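Local coordinates for YkuI protein (Bacillus subtilis, PDB 2BAS) that is probably a cyclic-di-GMP-specific phosphodiesterase of the EAL family, a two-domain protein thought to act in bacterial second-messenger signalling, at residues L118-L127 with Q158-Y169. Sequence-based numbering, arbitrary orientation.
Sequences LMLDHGESFL and QLYHMLAYYRTY
Y166 reaches across to G123 and hydrogen-bonds its carbonyl: OH donates to G123 O at 2.6 Å. The hydroxyl comes in from the side, with a C=O...donor angle of 111°, and is tilted out of the carbonyl plane. G123 O also accepts the backbone N of L127, so two donors grip it. The Y166 ring lies between two side chains. CE of selenomethionine M162 packs close over the centre of one face, 3.5 Å above the ring plane, and CD1 of L127 lies further off over the other. F126 meets the hydroxyl end of this ring, with Y166 OH lying at the edge of the F126 ring. A phenylalanine in place of Y166 has no hydroxyl, so G123 O would probably lose one of its two donors and the start of helix 124-135 its hydrogen bond to this ring. G123 is the N-cap of that helix, within a type I' turn from D121 to E124, and a CB there would point at Y166 OH and M162 SE. The two helices are neighbours on the outside of the TIM-barrel-like EAL fold, flanking strand 143-147 in sequence; F126 and Y166 both rest on L145 of that strand. Selenomethionines M119 and M162 lie alongside, pointing opposite ways, M119 SE 3.4 Å from M162 CG. A chi1 of 69° folds M162 CG over its own backbone, and bends further out send CE back over Y166. L118 CD2 closes on that methyl at 3.8 Å. The looser, solvent side is at H122 and Q158. There Q158 NE2 approaches the H122 ring edge, 3.3 Å from H122 CE1, with amide and ring planes 60° apart. At the other end, buried L127 reaches out to exposed Y165, CD2 to CE2 3.5 Å, and to partly exposed Y169, whose hydroxyl is hydrogen-bonded to that of Y165.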
loop_
_atom_site.group_PDB
_atom_site.type_symbol
_atom_site.label_atom_id
_atom_site.label_comp_id
_atom_site.label_asym_id
_atom_site.label_seq_id
_atom_site.Cartn_x
_atom_site.Cartn_y
_atom_site.Cartn_z
ATOM N N LEU A 118 16.221 22.017 12.151
ATOM C CA LEU A 118 17.284 21.458 11.349
ATOM C C LEU A 118 17.526 22.288 10.087
ATOM O O LEU A 118 18.666 22.577 9.725
ATOM C CB LEU A 118 16.923 20.014 10.995
ATOM C CG LEU A 118 18.030 19.033 10.602
ATOM C CD1 LEU A 118 19.033 18.852 11.723
ATOM C CD2 LEU A 118 17.411 17.698 10.234
HETATM N N MSE A 119 16.441 22.708 9.449
HETATM C CA MSE A 119 16.516 23.379 8.158
HETATM C C MSE A 119 16.860 24.872 8.239
HETATM O O MSE A 119 16.976 25.531 7.206
HETATM C CB MSE A 119 15.210 23.167 7.390
HETATM C CG MSE A 119 15.379 23.193 5.878
HETATM SE SE MSE A 119 16.505 21.721 5.226
HETATM C CE MSE A 119 16.972 22.442 3.511
ATOM N N LEU A 120 17.024 25.405 9.450
ATOM C CA LEU A 120 17.422 26.817 9.628
ATOM C C LEU A 120 18.797 27.165 9.034
ATOM O O LEU A 120 19.073 28.334 8.743
ATOM C CB LEU A 120 17.378 27.227 11.105
ATOM C CG LEU A 120 16.018 27.418 11.785
ATOM C CD1 LEU A 120 16.206 27.570 13.283
ATOM C CD2 LEU A 120 15.268 28.612 11.212
ATOM N N ASP A 121 19.648 26.150 8.874
ATOM C CA ASP A 121 20.980 26.312 8.287
ATOM C C ASP A 121 21.324 25.157 7.350
ATOM O O ASP A 121 22.503 24.868 7.131
ATOM C CB ASP A 121 22.055 26.467 9.381
ATOM C CG ASP A 121 22.348 25.162 10.139
ATOM O OD1 ASP A 121 23.442 25.077 10.736
ATOM O OD2 ASP A 121 21.510 24.226 10.140
ATOM N N HIS A 122 20.285 24.507 6.812
ATOM C CA HIS A 122 20.408 23.385 5.868
ATOM C C HIS A 122 21.166 22.204 6.468
ATOM O O HIS A 122 21.943 21.537 5.772
ATOM C CB HIS A 122 21.073 23.813 4.551
ATOM C CG HIS A 122 20.343 24.896 3.821
ATOM N ND1 HIS A 122 19.503 24.642 2.758
ATOM C CD2 HIS A 122 20.343 26.241 3.989
ATOM C CE1 HIS A 122 19.010 25.782 2.307
ATOM N NE2 HIS A 122 19.505 26.768 3.036
ATOM N N GLY A 123 20.948 21.962 7.762
ATOM C CA GLY A 123 21.600 20.860 8.473
ATOM C C GLY A 123 23.103 20.992 8.720
ATOM O O GLY A 123 23.708 20.136 9.375
ATOM N N GLU A 124 23.708 22.060 8.210
ATOM C CA GLU A 124 25.148 22.262 8.323
ATOM C C GLU A 124 25.697 22.049 9.750
ATOM O O GLU A 124 26.461 21.105 9.980
ATOM C CB GLU A 124 25.507 23.636 7.797
ATOM C CG GLU A 124 26.984 23.955 7.804
ATOM C CD GLU A 124 27.252 25.373 7.336
ATOM O OE1 GLU A 124 26.708 25.758 6.275
ATOM O OE2 GLU A 124 27.995 26.098 8.030
ATOM N N SER A 125 25.292 22.890 10.700
ATOM C CA SER A 125 25.799 22.780 12.074
ATOM C C SER A 125 25.581 21.408 12.745
ATOM O O SER A 125 26.477 20.913 13.434
ATOM C CB SER A 125 25.270 23.915 12.963
ATOM O OG SER A 125 23.904 23.725 13.299
ATOM N N PHE A 126 24.412 20.795 12.549
ATOM C CA PHE A 126 24.133 19.473 13.143
ATOM C C PHE A 126 25.023 18.373 12.559
ATOM O O PHE A 126 25.498 17.501 13.285
ATOM C CB PHE A 126 22.653 19.099 13.008
ATOM C CG PHE A 126 22.274 17.839 13.731
ATOM C CD1 PHE A 126 22.098 17.836 15.112
ATOM C CD2 PHE A 126 22.075 16.654 13.033
ATOM C CE1 PHE A 126 21.744 16.673 15.784
ATOM C CE2 PHE A 126 21.717 15.478 13.700
ATOM C CZ PHE A 126 21.548 15.486 15.070
ATOM N N LEU A 127 25.241 18.416 11.248
ATOM C CA LEU A 127 26.160 17.489 10.605
ATOM C C LEU A 127 27.573 17.756 11.136
ATOM O O LEU A 127 28.340 16.815 11.362
ATOM C CB LEU A 127 26.095 17.623 9.079
ATOM C CG LEU A 127 26.965 16.721 8.191
ATOM C CD1 LEU A 127 26.669 15.238 8.392
ATOM C CD2 LEU A 127 26.812 17.099 6.723
ATOM N N GLN A 158 13.193 20.716 -0.583
ATOM C CA GLN A 158 14.391 21.314 -0.013
ATOM C C GLN A 158 14.893 20.438 1.145
ATOM O O GLN A 158 16.097 20.218 1.293
ATOM C CB GLN A 158 14.088 22.740 0.469
ATOM C CG GLN A 158 15.302 23.609 0.803
ATOM C CD GLN A 158 15.931 24.283 -0.405
ATOM O OE1 GLN A 158 15.597 23.983 -1.554
ATOM N NE2 GLN A 158 16.850 25.210 -0.147
ATOM N N LEU A 159 13.961 19.941 1.957
ATOM C CA LEU A 159 14.284 19.049 3.061
ATOM C C LEU A 159 14.862 17.734 2.551
ATOM O O LEU A 159 15.847 17.229 3.092
ATOM C CB LEU A 159 13.040 18.772 3.910
ATOM C CG LEU A 159 13.173 17.824 5.112
ATOM C CD1 LEU A 159 14.104 18.390 6.178
ATOM C CD2 LEU A 159 11.818 17.539 5.714
ATOM N N TYR A 160 14.241 17.195 1.506
ATOM C CA TYR A 160 14.642 15.920 0.914
ATOM C C TYR A 160 16.009 16.047 0.264
ATOM O O TYR A 160 16.748 15.069 0.149
ATOM C CB TYR A 160 13.587 15.460 -0.101
ATOM C CG TYR A 160 12.307 14.916 0.518
ATOM C CD1 TYR A 160 11.407 14.162 -0.242
ATOM C CD2 TYR A 160 12.009 15.125 1.868
ATOM C CE1 TYR A 160 10.226 13.653 0.322
ATOM C CE2 TYR A 160 10.842 14.620 2.441
ATOM C CZ TYR A 160 9.959 13.887 1.666
ATOM O OH TYR A 160 8.816 13.395 2.241
ATOM N N HIS A 161 16.328 17.271 -0.149
ATOM C CA HIS A 161 17.627 17.607 -0.711
ATOM C C HIS A 161 18.721 17.407 0.344
ATOM O O HIS A 161 19.649 16.628 0.113
ATOM C CB HIS A 161 17.607 19.036 -1.273
ATOM C CG HIS A 161 18.929 19.519 -1.789
ATOM N ND1 HIS A 161 19.390 19.220 -3.052
ATOM C CD2 HIS A 161 19.875 20.304 -1.219
ATOM C CE1 HIS A 161 20.569 19.790 -3.234
ATOM N NE2 HIS A 161 20.886 20.454 -2.136
HETATM N N MSE A 162 18.596 18.062 1.503
HETATM C CA MSE A 162 19.599 17.896 2.562
HETATM C C MSE A 162 19.566 16.515 3.194
HETATM O O MSE A 162 20.571 16.066 3.748
HETATM C CB MSE A 162 19.526 18.981 3.646
HETATM C CG MSE A 162 18.304 18.928 4.525
HETATM SE SE MSE A 162 18.726 19.200 6.419
HETATM C CE MSE A 162 19.147 17.342 6.864
ATOM N N LEU A 163 18.420 15.845 3.117
ATOM C CA LEU A 163 18.317 14.485 3.624
ATOM C C LEU A 163 19.054 13.519 2.709
ATOM O O LEU A 163 19.714 12.594 3.183
ATOM C CB LEU A 163 16.864 14.064 3.833
ATOM C CG LEU A 163 16.232 14.606 5.122
ATOM C CD1 LEU A 163 14.757 14.275 5.180
ATOM C CD2 LEU A 163 16.941 14.096 6.373
ATOM N N ALA A 164 18.970 13.751 1.403
ATOM C CA ALA A 164 19.718 12.935 0.451
ATOM C C ALA A 164 21.216 13.139 0.668
ATOM O O ALA A 164 21.994 12.192 0.554
ATOM C CB ALA A 164 19.319 13.253 -0.996
ATOM N N TYR A 165 21.598 14.372 1.001
ATOM C CA TYR A 165 22.995 14.738 1.243
ATOM C C TYR A 165 23.540 14.048 2.491
ATOM O O TYR A 165 24.635 13.489 2.478
ATOM C CB TYR A 165 23.126 16.256 1.368
ATOM C CG TYR A 165 24.515 16.749 1.718
ATOM C CD1 TYR A 165 25.526 16.792 0.751
ATOM C CD2 TYR A 165 24.813 17.201 3.009
ATOM C CE1 TYR A 165 26.803 17.254 1.061
ATOM C CE2 TYR A 165 26.089 17.665 3.327
ATOM C CZ TYR A 165 27.078 17.686 2.348
ATOM O OH TYR A 165 28.340 18.143 2.652
ATOM N N TYR A 166 22.759 14.100 3.566
ATOM C CA TYR A 166 23.088 13.418 4.805
ATOM C C TYR A 166 23.354 11.938 4.572
ATOM O O TYR A 166 24.226 11.353 5.218
ATOM C CB TYR A 166 21.939 13.575 5.790
ATOM C CG TYR A 166 22.071 14.738 6.731
ATOM C CD1 TYR A 166 21.666 14.612 8.050
ATOM C CD2 TYR A 166 22.620 15.956 6.318
ATOM C CE1 TYR A 166 21.785 15.662 8.932
ATOM C CE2 TYR A 166 22.748 17.021 7.201
ATOM C CZ TYR A 166 22.326 16.859 8.507
ATOM O OH TYR A 166 22.425 17.884 9.409
ATOM N N ARG A 167 22.599 11.347 3.647
ATOM C CA ARG A 167 22.724 9.929 3.315
ATOM C C ARG A 167 24.095 9.584 2.711
ATOM O O ARG A 167 24.601 8.482 2.933
ATOM C CB ARG A 167 21.563 9.489 2.406
ATOM C CG ARG A 167 21.716 8.131 1.725
ATOM C CD ARG A 167 20.615 7.909 0.676
ATOM N NE ARG A 167 19.486 7.096 1.148
ATOM C CZ ARG A 167 18.457 7.541 1.868
ATOM N NH1 ARG A 167 18.385 8.812 2.252
ATOM N NH2 ARG A 167 17.497 6.697 2.219
ATOM N N THR A 168 24.699 10.528 1.983
ATOM C CA THR A 168 26.012 10.301 1.340
ATOM C C THR A 168 27.145 10.044 2.349
ATOM O O THR A 168 28.230 9.598 1.971
ATOM C CB THR A 168 26.438 11.453 0.378
ATOM O OG1 THR A 168 26.680 12.656 1.125
ATOM C CG2 THR A 168 25.389 11.698 -0.712
ATOM N N TYR A 169 26.879 10.329 3.625
ATOM C CA TYR A 169 27.812 10.041 4.711
ATOM C C TYR A 169 27.491 8.719 5.425
ATOM O O TYR A 169 28.156 8.361 6.399
ATOM C CB TYR A 169 27.829 11.192 5.722
ATOM C CG TYR A 169 28.370 12.494 5.176
ATOM C CD1 TYR A 169 27.507 13.512 4.770
ATOM C CD2 TYR A 169 29.744 12.710 5.068
ATOM C CE1 TYR A 169 27.998 14.714 4.266
ATOM C CE2 TYR A 169 30.246 13.906 4.563
ATOM C CZ TYR A 169 29.367 14.904 4.167
ATOM O OH TYR A 169 29.856 16.093 3.676
#